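Local coordinates for arginase 1, mitochondrial (Arabidopsis thaliana, PDB 6VSU), which hydrolyses L-arginine to urea and L-ornithine, and agmatine to urea and putrescine, as a homohexamer with two manganese ions per subunit, at residues P100-E103 / I104-C107; G108-D111 / D112-M115; D168-D171 / C172-G175; R209-G212 / K213-G216; G268-F271 / R272-L275. All blocks are in the same frame, centred on the assembly; numbering follows the deposited sequence.

Interaction 1 of 5, residues P100-E103 / I104-C107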
loop_
_atom_site.group_PDB
_atom_site.type_symbol
_atom_site.label_atom_id
_atom_site.label_comp_id
_atom_site.label_asym_id
_atom_site.label_seq_id
_atom_site.Cartn_x
_atom_site.Cartn_y
_atom_site.Cartn_z
ATOM N N PRO E 100 -11.905 19.192 -22.393
ATOM C CA PRO E 100 -10.442 19.197 -22.404
ATOM C C PRO E 100 -9.830 20.377 -21.625
ATOM O O PRO E 100 -9.236 21.252 -22.181
ATOM C CB PRO E 100 -10.127 19.230 -23.902
ATOM C CG PRO E 100 -11.332 19.924 -24.533
ATOM C CD PRO E 100 -12.519 19.576 -23.667
ATOM N N VAL E 101 -9.987 20.321 -20.319
ATOM C CA VAL E 101 -9.626 21.405 -19.353
ATOM C C VAL E 101 -8.140 21.686 -19.423
ATOM O O VAL E 101 -7.761 22.880 -19.446
ATOM C CB VAL E 101 -10.004 21.029 -17.904
ATOM C CG1 VAL E 101 -9.430 22.006 -16.899
ATOM C CG2 VAL E 101 -11.508 20.930 -17.768
ATOM N N GLN E 102 -7.323 20.636 -19.343
ATOM C CA GLN E 102 -5.874 20.850 -19.140
ATOM C C GLN E 102 -5.323 21.585 -20.348
ATOM O O GLN E 102 -4.406 22.376 -20.165
ATOM C CB GLN E 102 -5.132 19.563 -18.774
ATOM C CG GLN E 102 -5.575 18.970 -17.446
ATOM C CD GLN E 102 -5.571 20.027 -16.365
ATOM O OE1 GLN E 102 -4.598 20.765 -16.224
ATOM N NE2 GLN E 102 -6.638 20.075 -15.585
ATOM N N GLU E 103 -5.779 21.195 -21.540
ATOM C CA GLU E 103 -5.341 21.777 -22.836
ATOM C C GLU E 103 -5.764 23.248 -22.915
ATOM O O GLU E 103 -4.959 24.057 -23.383
ATOM C CB GLU E 103 -5.871 20.921 -23.987
ATOM C CG GLU E 103 -5.237 19.543 -24.067
ATOM C CD GLU E 103 -5.851 18.430 -23.229
ATOM O OE1 GLU E 103 -6.819 18.689 -22.495
ATOM O OE2 GLU E 103 -5.353 17.304 -23.315
ATOM N N ILE E 104 -6.982 23.568 -22.471
ATOM C CA ILE E 104 -7.452 24.983 -22.435
ATOM C C ILE E 104 -6.584 25.793 -21.457
ATOM O O ILE E 104 -6.052 26.866 -21.846
ATOM C CB ILE E 104 -8.928 25.038 -22.092
ATOM C CG1 ILE E 104 -9.765 24.383 -23.200
ATOM C CG2 ILE E 104 -9.321 26.488 -21.830
ATOM C CD1 ILE E 104 -11.209 24.238 -22.808
ATOM N N ARG E 105 -6.309 25.244 -20.275
ATOM C CA ARG E 105 -5.436 25.943 -19.293
ATOM C C ARG E 105 -4.055 26.117 -19.914
ATOM O O ARG E 105 -3.452 27.181 -19.746
ATOM C CB ARG E 105 -5.245 25.128 -18.019
ATOM C CG ARG E 105 -6.486 24.873 -17.191
ATOM C CD ARG E 105 -6.097 24.147 -15.904
ATOM N NE ARG E 105 -5.121 24.878 -15.037
ATOM C CZ ARG E 105 -4.190 24.300 -14.272
ATOM N NH1 ARG E 105 -4.040 22.977 -14.296
ATOM N NH2 ARG E 105 -3.430 25.044 -13.478
ATOM N N ASP E 106 -3.581 25.074 -20.592
ATOM C CA ASP E 106 -2.193 25.003 -21.134
ATOM C C ASP E 106 -1.976 26.071 -22.210
ATOM O O ASP E 106 -0.790 26.428 -22.425
ATOM C CB ASP E 106 -1.799 23.607 -21.640
ATOM C CG ASP E 106 -0.286 23.442 -21.738
ATOM O OD1 ASP E 106 0.353 23.366 -20.663
ATOM O OD2 ASP E 106 0.268 23.428 -22.878
ATOM N N CYS E 107 -3.020 26.594 -22.863
ATOM C CA CYS E 107 -2.805 27.707 -23.823
ATOM C C CYS E 107 -3.065 29.081 -23.176
ATOM O O CYS E 107 -3.099 30.065 -23.906
ATOM C CB CYS E 107 -3.587 27.491 -25.110
ATOM S SG CYS E 107 -5.370 27.678 -24.925
#

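Interaction 2 of 5, residues G108-D111 / D112-M115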
loop_
_atom_site.group_PDB
_atom_site.type_symbol
_atom_site.label_atom_id
_atom_site.label_comp_id
_atom_site.label_asym_id
_atom_site.label_seq_id
_atom_site.Cartn_x
_atom_site.Cartn_y
_atom_site.Cartn_z
ATOM N N GLY E 108 -3.123 29.159 -21.851
ATOM C CA GLY E 108 -3.042 30.444 -21.122
ATOM C C GLY E 108 -4.414 30.995 -20.736
ATOM O O GLY E 108 -4.492 32.130 -20.308
ATOM N N VAL E 109 -5.476 30.222 -20.886
ATOM C CA VAL E 109 -6.852 30.766 -20.746
ATOM C C VAL E 109 -7.107 31.016 -19.256
ATOM O O VAL E 109 -6.852 30.117 -18.435
ATOM C CB VAL E 109 -7.897 29.832 -21.376
ATOM C CG1 VAL E 109 -9.308 30.197 -20.961
ATOM C CG2 VAL E 109 -7.795 29.826 -22.859
ATOM N N ASP E 110 -7.641 32.179 -18.931
ATOM C CA ASP E 110 -7.901 32.587 -17.530
ATOM C C ASP E 110 -9.134 31.836 -17.001
ATOM O O ASP E 110 -9.860 31.116 -17.749
ATOM C CB ASP E 110 -7.989 34.128 -17.430
ATOM C CG ASP E 110 -9.213 34.772 -18.065
ATOM O OD1 ASP E 110 -10.328 34.244 -17.975
ATOM O OD2 ASP E 110 -9.009 35.770 -18.721
ATOM N N ASP E 111 -9.338 31.929 -15.708
ATOM C CA ASP E 111 -10.341 31.092 -15.033
ATOM C C ASP E 111 -11.759 31.513 -15.454
ATOM O O ASP E 111 -12.613 30.643 -15.523
ATOM C CB ASP E 111 -10.096 31.117 -13.536
ATOM C CG ASP E 111 -9.011 30.126 -13.086
ATOM O OD1 ASP E 111 -8.937 28.978 -13.665
ATOM O OD2 ASP E 111 -8.288 30.489 -12.115
ATOM N N ASP E 112 -12.023 32.798 -15.670
ATOM C CA ASP E 112 -13.398 33.248 -16.002
ATOM C C ASP E 112 -13.778 32.556 -17.309
ATOM O O ASP E 112 -14.854 31.968 -17.389
ATOM C CB ASP E 112 -13.461 34.751 -16.215
ATOM C CG ASP E 112 -13.302 35.607 -14.981
ATOM O OD1 ASP E 112 -13.779 35.257 -13.902
ATOM O OD2 ASP E 112 -12.763 36.675 -15.154
ATOM N N ARG E 113 -12.896 32.637 -18.294
ATOM C CA ARG E 113 -13.104 32.011 -19.616
ATOM C C ARG E 113 -13.189 30.496 -19.465
ATOM O O ARG E 113 -14.051 29.908 -20.111
ATOM C CB ARG E 113 -12.008 32.444 -20.579
ATOM C CG ARG E 113 -12.322 33.779 -21.223
ATOM C CD ARG E 113 -11.082 34.612 -21.485
ATOM N NE ARG E 113 -10.188 34.087 -22.512
ATOM C CZ ARG E 113 -10.550 33.842 -23.750
ATOM N NH1 ARG E 113 -9.672 33.361 -24.628
ATOM N NH2 ARG E 113 -11.810 34.061 -24.108
ATOM N N LEU E 114 -12.366 29.896 -18.617
ATOM C CA LEU E 114 -12.438 28.427 -18.459
ATOM C C LEU E 114 -13.781 28.060 -17.842
ATOM O O LEU E 114 -14.423 27.100 -18.341
ATOM C CB LEU E 114 -11.267 27.934 -17.619
ATOM C CG LEU E 114 -11.319 26.469 -17.234
ATOM C CD1 LEU E 114 -11.341 25.620 -18.487
ATOM C CD2 LEU E 114 -10.142 26.108 -16.338
ATOM N N MET E 115 -14.246 28.773 -16.822
ATOM C CA MET E 115 -15.524 28.371 -16.199
ATOM C C MET E 115 -16.664 28.598 -17.207
ATOM O O MET E 115 -17.646 27.821 -17.189
ATOM C CB MET E 115 -15.768 29.122 -14.888
ATOM C CG MET E 115 -14.728 28.805 -13.803
ATOM S SD MET E 115 -14.341 27.039 -13.585
ATOM C CE MET E 115 -14.429 26.864 -11.803
HETATM O O HOH W 1 -7.784 33.923 -21.315
#

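Interaction 3 of 5, residues D168-D171 / C172-G175. With MN (manganese (II) ion), chain B; ORN (L-ornithine), chain C.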
loop_
_atom_site.group_PDB
_atom_site.type_symbol
_atom_site.label_atom_id
_atom_site.label_comp_id
_atom_site.label_asym_id
_atom_site.label_seq_id
_atom_site.Cartn_x
_atom_site.Cartn_y
_atom_site.Cartn_z
ATOM N N ASP E 168 -18.426 24.990 1.690
ATOM C CA ASP E 168 -17.823 25.628 0.488
ATOM C C ASP E 168 -18.406 27.025 0.224
ATOM O O ASP E 168 -18.760 27.360 -0.925
ATOM C CB ASP E 168 -17.939 24.663 -0.687
ATOM C CG ASP E 168 -17.103 23.418 -0.455
ATOM O OD1 ASP E 168 -16.197 23.473 0.390
ATOM O OD2 ASP E 168 -17.357 22.425 -1.129
ATOM N N ILE E 169 -18.449 27.873 1.228
ATOM C CA ILE E 169 -19.239 29.118 1.115
ATOM C C ILE E 169 -18.452 30.326 1.610
ATOM O O ILE E 169 -19.064 31.426 1.828
ATOM C CB ILE E 169 -20.551 28.842 1.831
ATOM C CG1 ILE E 169 -21.638 29.683 1.189
ATOM C CG2 ILE E 169 -20.481 29.033 3.336
ATOM C CD1 ILE E 169 -23.011 29.333 1.716
ATOM N N TYR E 170 -17.136 30.169 1.743
ATOM C CA TYR E 170 -16.217 31.293 1.979
ATOM C C TYR E 170 -16.385 32.247 0.784
ATOM O O TYR E 170 -16.611 31.845 -0.344
ATOM C CB TYR E 170 -14.752 30.866 2.017
ATOM C CG TYR E 170 -14.290 29.974 3.135
ATOM C CD1 TYR E 170 -13.823 30.515 4.321
ATOM C CD2 TYR E 170 -14.211 28.602 2.979
ATOM C CE1 TYR E 170 -13.291 29.727 5.330
ATOM C CE2 TYR E 170 -13.718 27.799 3.997
ATOM C CZ TYR E 170 -13.250 28.350 5.179
ATOM O OH TYR E 170 -12.734 27.584 6.206
ATOM N N ASP E 171 -16.345 33.521 1.090
ATOM C CA ASP E 171 -16.417 34.593 0.090
ATOM C C ASP E 171 -15.328 34.369 -0.971
ATOM O O ASP E 171 -15.626 34.438 -2.181
ATOM C CB ASP E 171 -16.284 35.945 0.784
ATOM C CG ASP E 171 -16.292 37.052 -0.240
ATOM O OD1 ASP E 171 -17.223 37.064 -1.071
ATOM O OD2 ASP E 171 -15.321 37.796 -0.266
ATOM N N CYS E 172 -14.098 34.143 -0.537
ATOM C CA CYS E 172 -12.911 34.173 -1.427
ATOM C C CYS E 172 -11.742 33.444 -0.754
ATOM O O CYS E 172 -10.833 34.154 -0.267
ATOM C CB CYS E 172 -12.484 35.615 -1.688
ATOM S SG CYS E 172 -11.478 35.718 -3.179
ATOM N N PHE E 173 -11.824 32.112 -0.675
ATOM C CA PHE E 173 -10.810 31.259 -0.010
ATOM C C PHE E 173 -9.434 31.474 -0.646
ATOM O O PHE E 173 -9.244 31.204 -1.833
ATOM C CB PHE E 173 -11.170 29.782 -0.090
ATOM C CG PHE E 173 -10.472 28.994 0.982
ATOM C CD1 PHE E 173 -10.794 29.210 2.319
ATOM C CD2 PHE E 173 -9.467 28.091 0.662
ATOM C CE1 PHE E 173 -10.130 28.516 3.326
ATOM C CE2 PHE E 173 -8.788 27.420 1.677
ATOM C CZ PHE E 173 -9.100 27.648 3.008
ATOM N N GLU E 174 -8.528 32.036 0.143
ATOM C CA GLU E 174 -7.120 32.314 -0.201
ATOM C C GLU E 174 -7.014 33.220 -1.430
ATOM O O GLU E 174 -6.050 33.067 -2.182
ATOM C CB GLU E 174 -6.402 30.965 -0.306
ATOM C CG GLU E 174 -6.167 30.293 1.054
ATOM C CD GLU E 174 -5.663 28.837 1.038
ATOM O OE1 GLU E 174 -4.876 28.447 1.966
ATOM O OE2 GLU E 174 -6.044 28.082 0.115
ATOM N N GLY E 175 -7.921 34.186 -1.598
ATOM C CA GLY E 175 -7.909 35.131 -2.739
ATOM C C GLY E 175 -8.428 34.541 -4.046
ATOM O O GLY E 175 -8.447 35.275 -5.027
HETATM MN MN MN B . -16.873 20.558 -1.336
HETATM N N ORN C . -9.492 23.808 4.758
HETATM C CA ORN C . -10.683 24.023 3.899
HETATM C CB ORN C . -11.091 22.708 3.238
HETATM C CG ORN C . -11.977 22.863 2.015
HETATM C CD ORN C . -12.336 21.529 1.387
HETATM N NE ORN C . -13.494 21.548 0.498
HETATM C C ORN C . -11.843 24.570 4.741
HETATM O O ORN C . -11.573 25.095 5.822
HETATM O OXT ORN C . -12.972 24.454 4.271
HETATM O O HOH W 2 -15.661 20.654 0.414
HETATM O O HOH W 3 -14.703 21.579 -1.708
#

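Interaction 4 of 5, residues R209-G212 / K213-G216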
loop_
_atom_site.group_PDB
_atom_site.type_symbol
_atom_site.label_atom_id
_atom_site.label_comp_id
_atom_site.label_asym_id
_atom_site.label_seq_id
_atom_site.Cartn_x
_atom_site.Cartn_y
_atom_site.Cartn_z
ATOM N N ARG E 209 -20.695 29.718 8.925
ATOM C CA ARG E 209 -22.022 29.887 9.584
ATOM C C ARG E 209 -22.635 31.246 9.213
ATOM O O ARG E 209 -23.803 31.270 8.831
ATOM C CB ARG E 209 -21.889 29.712 11.100
ATOM C CG ARG E 209 -21.405 28.337 11.538
ATOM C CD ARG E 209 -21.052 28.276 13.012
ATOM N NE ARG E 209 -20.492 27.000 13.428
ATOM C CZ ARG E 209 -21.184 25.875 13.468
ATOM N NH1 ARG E 209 -22.451 25.879 13.104
ATOM N NH2 ARG E 209 -20.615 24.752 13.851
ATOM N N GLU E 210 -21.838 32.314 9.284
ATOM C CA GLU E 210 -22.241 33.689 8.893
ATOM C C GLU E 210 -22.667 33.771 7.418
ATOM O O GLU E 210 -23.749 34.312 7.136
ATOM C CB GLU E 210 -21.123 34.676 9.154
ATOM C CG GLU E 210 -21.142 35.062 10.592
ATOM C CD GLU E 210 -22.481 35.722 10.940
ATOM O OE1 GLU E 210 -23.016 36.530 10.066
ATOM O OE2 GLU E 210 -23.016 35.392 12.038
ATOM N N GLN E 211 -21.884 33.176 6.538
ATOM C CA GLN E 211 -22.240 33.091 5.097
ATOM C C GLN E 211 -23.561 32.306 4.935
ATOM O O GLN E 211 -24.393 32.726 4.109
ATOM C CB GLN E 211 -21.083 32.503 4.254
ATOM C CG GLN E 211 -19.919 33.467 4.098
ATOM C CD GLN E 211 -20.097 34.469 2.975
ATOM O OE1 GLN E 211 -20.620 35.548 3.220
ATOM N NE2 GLN E 211 -19.724 34.104 1.734
ATOM N N GLY E 212 -23.776 31.214 5.667
ATOM C CA GLY E 212 -25.074 30.496 5.609
ATOM C C GLY E 212 -26.266 31.408 6.001
ATOM O O GLY E 212 -27.244 31.464 5.247
ATOM N N LYS E 213 -26.112 32.205 7.046
ATOM C CA LYS E 213 -27.155 33.150 7.487
ATOM C C LYS E 213 -27.367 34.190 6.402
ATOM O O LYS E 213 -28.500 34.395 6.039
ATOM C CB LYS E 213 -26.767 33.811 8.805
ATOM C CG LYS E 213 -26.540 32.840 9.941
ATOM C CD LYS E 213 -26.729 33.566 11.232
ATOM C CE LYS E 213 -26.579 32.669 12.435
ATOM N NZ LYS E 213 -26.701 33.490 13.668
ATOM N N ARG E 214 -26.287 34.699 5.821
ATOM C CA ARG E 214 -26.359 35.766 4.794
ATOM C C ARG E 214 -27.185 35.273 3.605
ATOM O O ARG E 214 -27.917 36.103 2.996
ATOM C CB ARG E 214 -24.958 36.187 4.342
ATOM C CG ARG E 214 -24.920 37.141 3.163
ATOM C CD ARG E 214 -23.526 37.655 2.911
ATOM N NE ARG E 214 -23.409 38.326 1.633
ATOM C CZ ARG E 214 -22.376 38.201 0.811
ATOM N NH1 ARG E 214 -21.336 37.425 1.120
ATOM N NH2 ARG E 214 -22.391 38.861 -0.337
ATOM N N PHE E 215 -27.106 33.998 3.269
ATOM C CA PHE E 215 -27.780 33.480 2.060
ATOM C C PHE E 215 -29.012 32.655 2.413
ATOM O O PHE E 215 -29.648 32.153 1.489
ATOM C CB PHE E 215 -26.819 32.675 1.184
ATOM C CG PHE E 215 -25.698 33.487 0.614
ATOM C CD1 PHE E 215 -25.942 34.571 -0.212
ATOM C CD2 PHE E 215 -24.390 33.173 0.939
ATOM C CE1 PHE E 215 -24.898 35.319 -0.724
ATOM C CE2 PHE E 215 -23.344 33.916 0.416
ATOM C CZ PHE E 215 -23.602 34.994 -0.408
ATOM N N GLY E 216 -29.285 32.448 3.694
ATOM C CA GLY E 216 -30.418 31.598 4.108
ATOM C C GLY E 216 -30.219 30.145 3.728
ATOM O O GLY E 216 -31.187 29.500 3.229
HETATM O O HOH W 4 -19.785 35.969 -0.509
#

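Interaction 5 of 5, residues G268-F271 / R272-L275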
loop_
_atom_site.group_PDB
_atom_site.type_symbol
_atom_site.label_atom_id
_atom_site.label_comp_id
_atom_site.label_asym_id
_atom_site.label_seq_id
_atom_site.Cartn_x
_atom_site.Cartn_y
_atom_site.Cartn_z
ATOM N N GLY E 268 -18.414 10.914 9.280
ATOM C CA GLY E 268 -19.260 11.198 8.125
ATOM C C GLY E 268 -20.353 10.162 7.933
ATOM O O GLY E 268 -20.590 9.336 8.827
ATOM N N LEU E 269 -21.027 10.266 6.806
ATOM C CA LEU E 269 -22.160 9.405 6.445
ATOM C C LEU E 269 -21.612 8.041 5.978
ATOM O O LEU E 269 -20.543 7.968 5.378
ATOM C CB LEU E 269 -22.986 10.107 5.349
ATOM C CG LEU E 269 -23.690 11.419 5.731
ATOM C CD1 LEU E 269 -24.084 12.220 4.506
ATOM C CD2 LEU E 269 -24.926 11.166 6.541
ATOM N N SER E 270 -22.398 6.998 6.145
ATOM C CA SER E 270 -22.117 5.696 5.502
ATOM C C SER E 270 -22.618 5.782 4.068
ATOM O O SER E 270 -23.326 6.719 3.729
ATOM C CB SER E 270 -22.746 4.505 6.271
ATOM O OG SER E 270 -24.135 4.475 6.013
ATOM N N PHE E 271 -22.198 4.856 3.226
ATOM C CA PHE E 271 -22.635 4.838 1.821
ATOM C C PHE E 271 -24.126 4.592 1.853
ATOM O O PHE E 271 -24.825 5.154 1.006
ATOM C CB PHE E 271 -21.924 3.756 1.002
ATOM C CG PHE E 271 -22.114 3.970 -0.466
ATOM C CD1 PHE E 271 -21.311 4.842 -1.181
ATOM C CD2 PHE E 271 -23.139 3.350 -1.130
ATOM C CE1 PHE E 271 -21.552 5.097 -2.527
ATOM C CE2 PHE E 271 -23.411 3.639 -2.472
ATOM C CZ PHE E 271 -22.601 4.496 -3.178
ATOM N N ARG E 272 -24.549 3.642 2.662
ATOM C CA ARG E 272 -25.987 3.312 2.803
ATOM C C ARG E 272 -26.768 4.556 3.276
ATOM O O ARG E 272 -27.904 4.717 2.794
ATOM C CB ARG E 272 -26.205 2.108 3.685
ATOM C CG ARG E 272 -27.649 1.623 3.715
ATOM C CD ARG E 272 -28.377 1.465 2.367
ATOM N NE ARG E 272 -27.542 0.705 1.451
ATOM C CZ ARG E 272 -27.759 0.429 0.184
ATOM N NH1 ARG E 272 -28.811 0.922 -0.450
ATOM N NH2 ARG E 272 -26.881 -0.325 -0.474
ATOM N N ASP E 273 -26.231 5.378 4.181
ATOM C CA ASP E 273 -26.878 6.645 4.608
ATOM C C ASP E 273 -27.132 7.537 3.380
ATOM O O ASP E 273 -28.282 8.021 3.186
ATOM C CB ASP E 273 -26.022 7.431 5.600
ATOM C CG ASP E 273 -25.852 6.814 6.981
ATOM O OD1 ASP E 273 -26.739 6.048 7.405
ATOM O OD2 ASP E 273 -24.843 7.166 7.672
ATOM N N VAL E 274 -26.156 7.704 2.506
ATOM C CA VAL E 274 -26.322 8.563 1.297
ATOM C C VAL E 274 -27.416 7.992 0.370
ATOM O O VAL E 274 -28.250 8.763 -0.160
ATOM C CB VAL E 274 -24.980 8.753 0.580
ATOM C CG1 VAL E 274 -25.124 9.417 -0.782
ATOM C CG2 VAL E 274 -24.040 9.550 1.461
ATOM N N LEU E 275 -27.442 6.678 0.159
ATOM C CA LEU E 275 -28.464 6.071 -0.736
ATOM C C LEU E 275 -29.816 6.138 -0.044
ATOM O O LEU E 275 -30.783 6.308 -0.769
ATOM C CB LEU E 275 -28.098 4.637 -1.128
ATOM C CG LEU E 275 -26.858 4.494 -2.015
ATOM C CD1 LEU E 275 -26.825 3.074 -2.554
ATOM C CD2 LEU E 275 -26.777 5.467 -3.178
HETATM O O HOH W 5 -23.413 8.504 9.912
#

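Interaction 1 of 5, residues P100-E103 / I104-C107
Arg-105 N donates to Val-101 O at 2.9 Å, and Asp-106 N binds Gln-102 O at the same length. One residue earlier, Ile-104 N reaches back to Pro-100 O at 3.2 Å; the bond from Cys-107 N to Glu-103 O is weak. On the helix surface, the side chains of Gln-102 and Arg-105 run alongside one another in the same direction. Arg-105 NH1 meets a lone pair of Gln-102 OE1 in the amide plane at 3.0 Å, with an N-H...O angle of 143°. The two flat groups are steeply turned, 76° apart, and OE1 sits at the edge of the guanidinium, slightly out of its plane. These are the i to i+4 backbone bonds and an i to i+3 side-chain pair of the short helix 101-106, with Pro-100 at its N-cap position after strand 93-98. Val-101 holds CG1 anti to its backbone N (chi1 170°), which sets that methyl 4.1 Å from Arg-105 CD. The other amide atom, Gln-102 NE2, is bonded to Pro-50 O. Ile-104 is buried, CG1 lying 3.3 Å from Pro-100 O, and its side chain meets Ser-19 of helix 7-37 and Leu-114 and Val-117 of helix 111-126. Asp-106 forms a salt bridge with Lys-30 of a second subunit, and Glu-103 OE2 accepts from Asp-98 N of that subunit.

Interaction 2 of 5, residues G108-D111 / D112-M115
Asp-111 O takes the N-H of Met-115 at 2.8 Å in the first turn of helix 111-126. The carboxylate of Asp-111 leaves alongside Leu-114, with OD1 4.1 Å from Leu-114 CD2, and is bonded to His-53. Arg-113 is held at both ends. Its backbone N meets OD1 of the N-cap Asp-110 almost along the C-O axis at 3.0 Å, with a nearly straight N-H...O angle of 175°. A chi1 of 70° tucks CG of Asp-110 between its own N and C, which puts OD1 in line with this N-H. Farther out, the arginine chain crosses the aspartate at about a right angle, and NE donates to a water 2.7 Å away that also accepts from Asp-110 N at 3.0 Å. The guanidinium continues to Asn-13 and Gln-12 of helix 7-37. Val-109 crosses the arginine at about a right angle, CG1 3.5 Å from Arg-113 CB. Three successive aspartates open the helix, and Asp-112 OD1 forms a salt bridge with Lys-177 and a hydrogen bond with the Tyr-178 hydroxyl. Their negative charge would be expected to suit the positive end of the helix dipole. By also donating weakly to Asp-110 OD2, the water bridges opposite charges that lie beyond salt-bridge distance, OD2 being 4.3 Å from Arg-113 NE.

Interaction 3 of 5, residues D168-D171 / C172-G175
The aromatic contact joins Tyr-170 and Phe-173, whose side chains lie side by side and point the same way. Phe-173 CD1 sits 3.4 Å above the tyrosine plane, over its centre; the rings meet obliquely, planes at 49° and centroids 4.6 Å apart. Phe-173 CZ comes to 4.1 Å from CA of the bound L-ornithine. Polar contacts reach the ligand. Tyr-170 OH donates to ornithine O at 2.8 Å, while OXT lies at the tyrosine ring edge, in its plane, 3.4 Å from CE2. At the other end of the ligand, NE makes a weak 3.3 Å bond to Asp-168 OD1, which also accepts from a metal-bound water at 2.9 Å. Metal coordination is the third kind: Asp-168 OD2 binds a manganese ion at 1.9 Å. His-140, Asp-164 and Asp-249 belong to the same site, along with two waters, so one carboxylate serves both metal and product. This active-site loop follows strand 158-163. Ser-182 OG binds Tyr-170 O and Phe-173 N, Asp-168 pairs by backbone with Phe-184 of helix 183-189, and helix 206-215 flanks the loop through Glu-207 and Gln-211.

Interaction 4 of 5, residues R209-G212 / K213-G216
Gln-211 reaches forward along its helix to both Arg-214 and Phe-215. Its CB points away from the following turn, but the chain bends at chi2 (-84°) beyond CG and brings the amide back. CD then lies 3.7 Å from Arg-214 NH1 and, more loosely, 4.2 Å from Phe-215 CE2. On one side of the amide, OE1 accepts from Arg-214 NH1 at 2.9 Å, through a lone pair in the amide plane and at the guanidinium edge, in that plane too; the two planes are 39° apart. On the other, NE2 passes 3.9 Å from Phe-215 CE2 and donates to a water at 2.9 Å, which also accepts from Arg-214 NH1 at 2.7 Å. NE2 is further bonded to Ile-169 O in the active-site loop. Phe-215 CZ lies over the centre of one face of the Arg-214 guanidinium, while its ring packs on Met-188 and Glu-189 of helix 183-189. Helix 206-215, the crossover between strands 193-201 and 218-221, closes just beyond in a Schellman motif at Gly-216, whose positive phi suits glycine. With a carbonyl and a water taking NE2 and a guanidinium taking OE1, the amide's rotation is fixed, and Arg-214 NH1 has two acceptors.

Interaction 5 of 5, residues G268-F271 / R272-L275
Ser-270 and Asp-273 exchange bonds across the start of helix 271-280. Ser-270 OG accepts from Asp-273 N at 2.9 Å, and in return Asp-273 OD2 accepts from Ser-270 N at 2.9 Å; this second bond is nearly straight at the hydrogen (174°), yet the donor stands 42° above the carboxylate plane. Around this core come apolar pairs. Leu-269 CD1 meets Val-274 CG2 at 4.1 Å, the two side chains crossing at about a right angle, and Phe-271 CE2 touches Leu-275 CD1 at 3.5 Å, the side chains meeting at a slant. Second-shell partners then fix the polar groups. A water donates to Asp-273 OD2 at 3.0 Å and to Gly-268 O at 3.1 Å, while OD1 forms a salt bridge with Arg-229, so both carboxylate oxygens are taken. Phe-271 and Val-274 pack on Leu-311 of helix 303-319. Arg-272, buried in the assembly, forms a salt bridge with Glu-82 and donates to Gly-267 O of a fourth subunit. The reciprocal serine-aspartate pair is a capping box, and the leucine-valine contact spanning it, from the residue before the N-cap to the fourth residue of the helix, is a hydrophobic staple; together they are classic N-terminal helix-capping motifs, here on the segment linking strands 244-249 and 285-291.

How the interactions relate
The five contacts follow one another along the chain of an arginase-type alpha/beta fold, around a parallel eight-stranded sheet. Interactions 1 and 2 are consecutive, their centres 9 Å apart; Val-101 and Arg-105 pack on Leu-114, joining helix 101-106 to helix 111-126. Interactions 3 and 4, centres 13 Å apart, are also coupled, with Gln-211 tying the two together. Of the five, only interaction 3 reaches metal and ornithine; helix 206-215 backs its loop. Interaction 5 lies about 35 Å from interactions 1 and 2, between centres, across the middle of the chain. Interactions 1, 4 and 5 touch other subunits of the hexamer, 1 and 5 on opposite sides of the chain's centre.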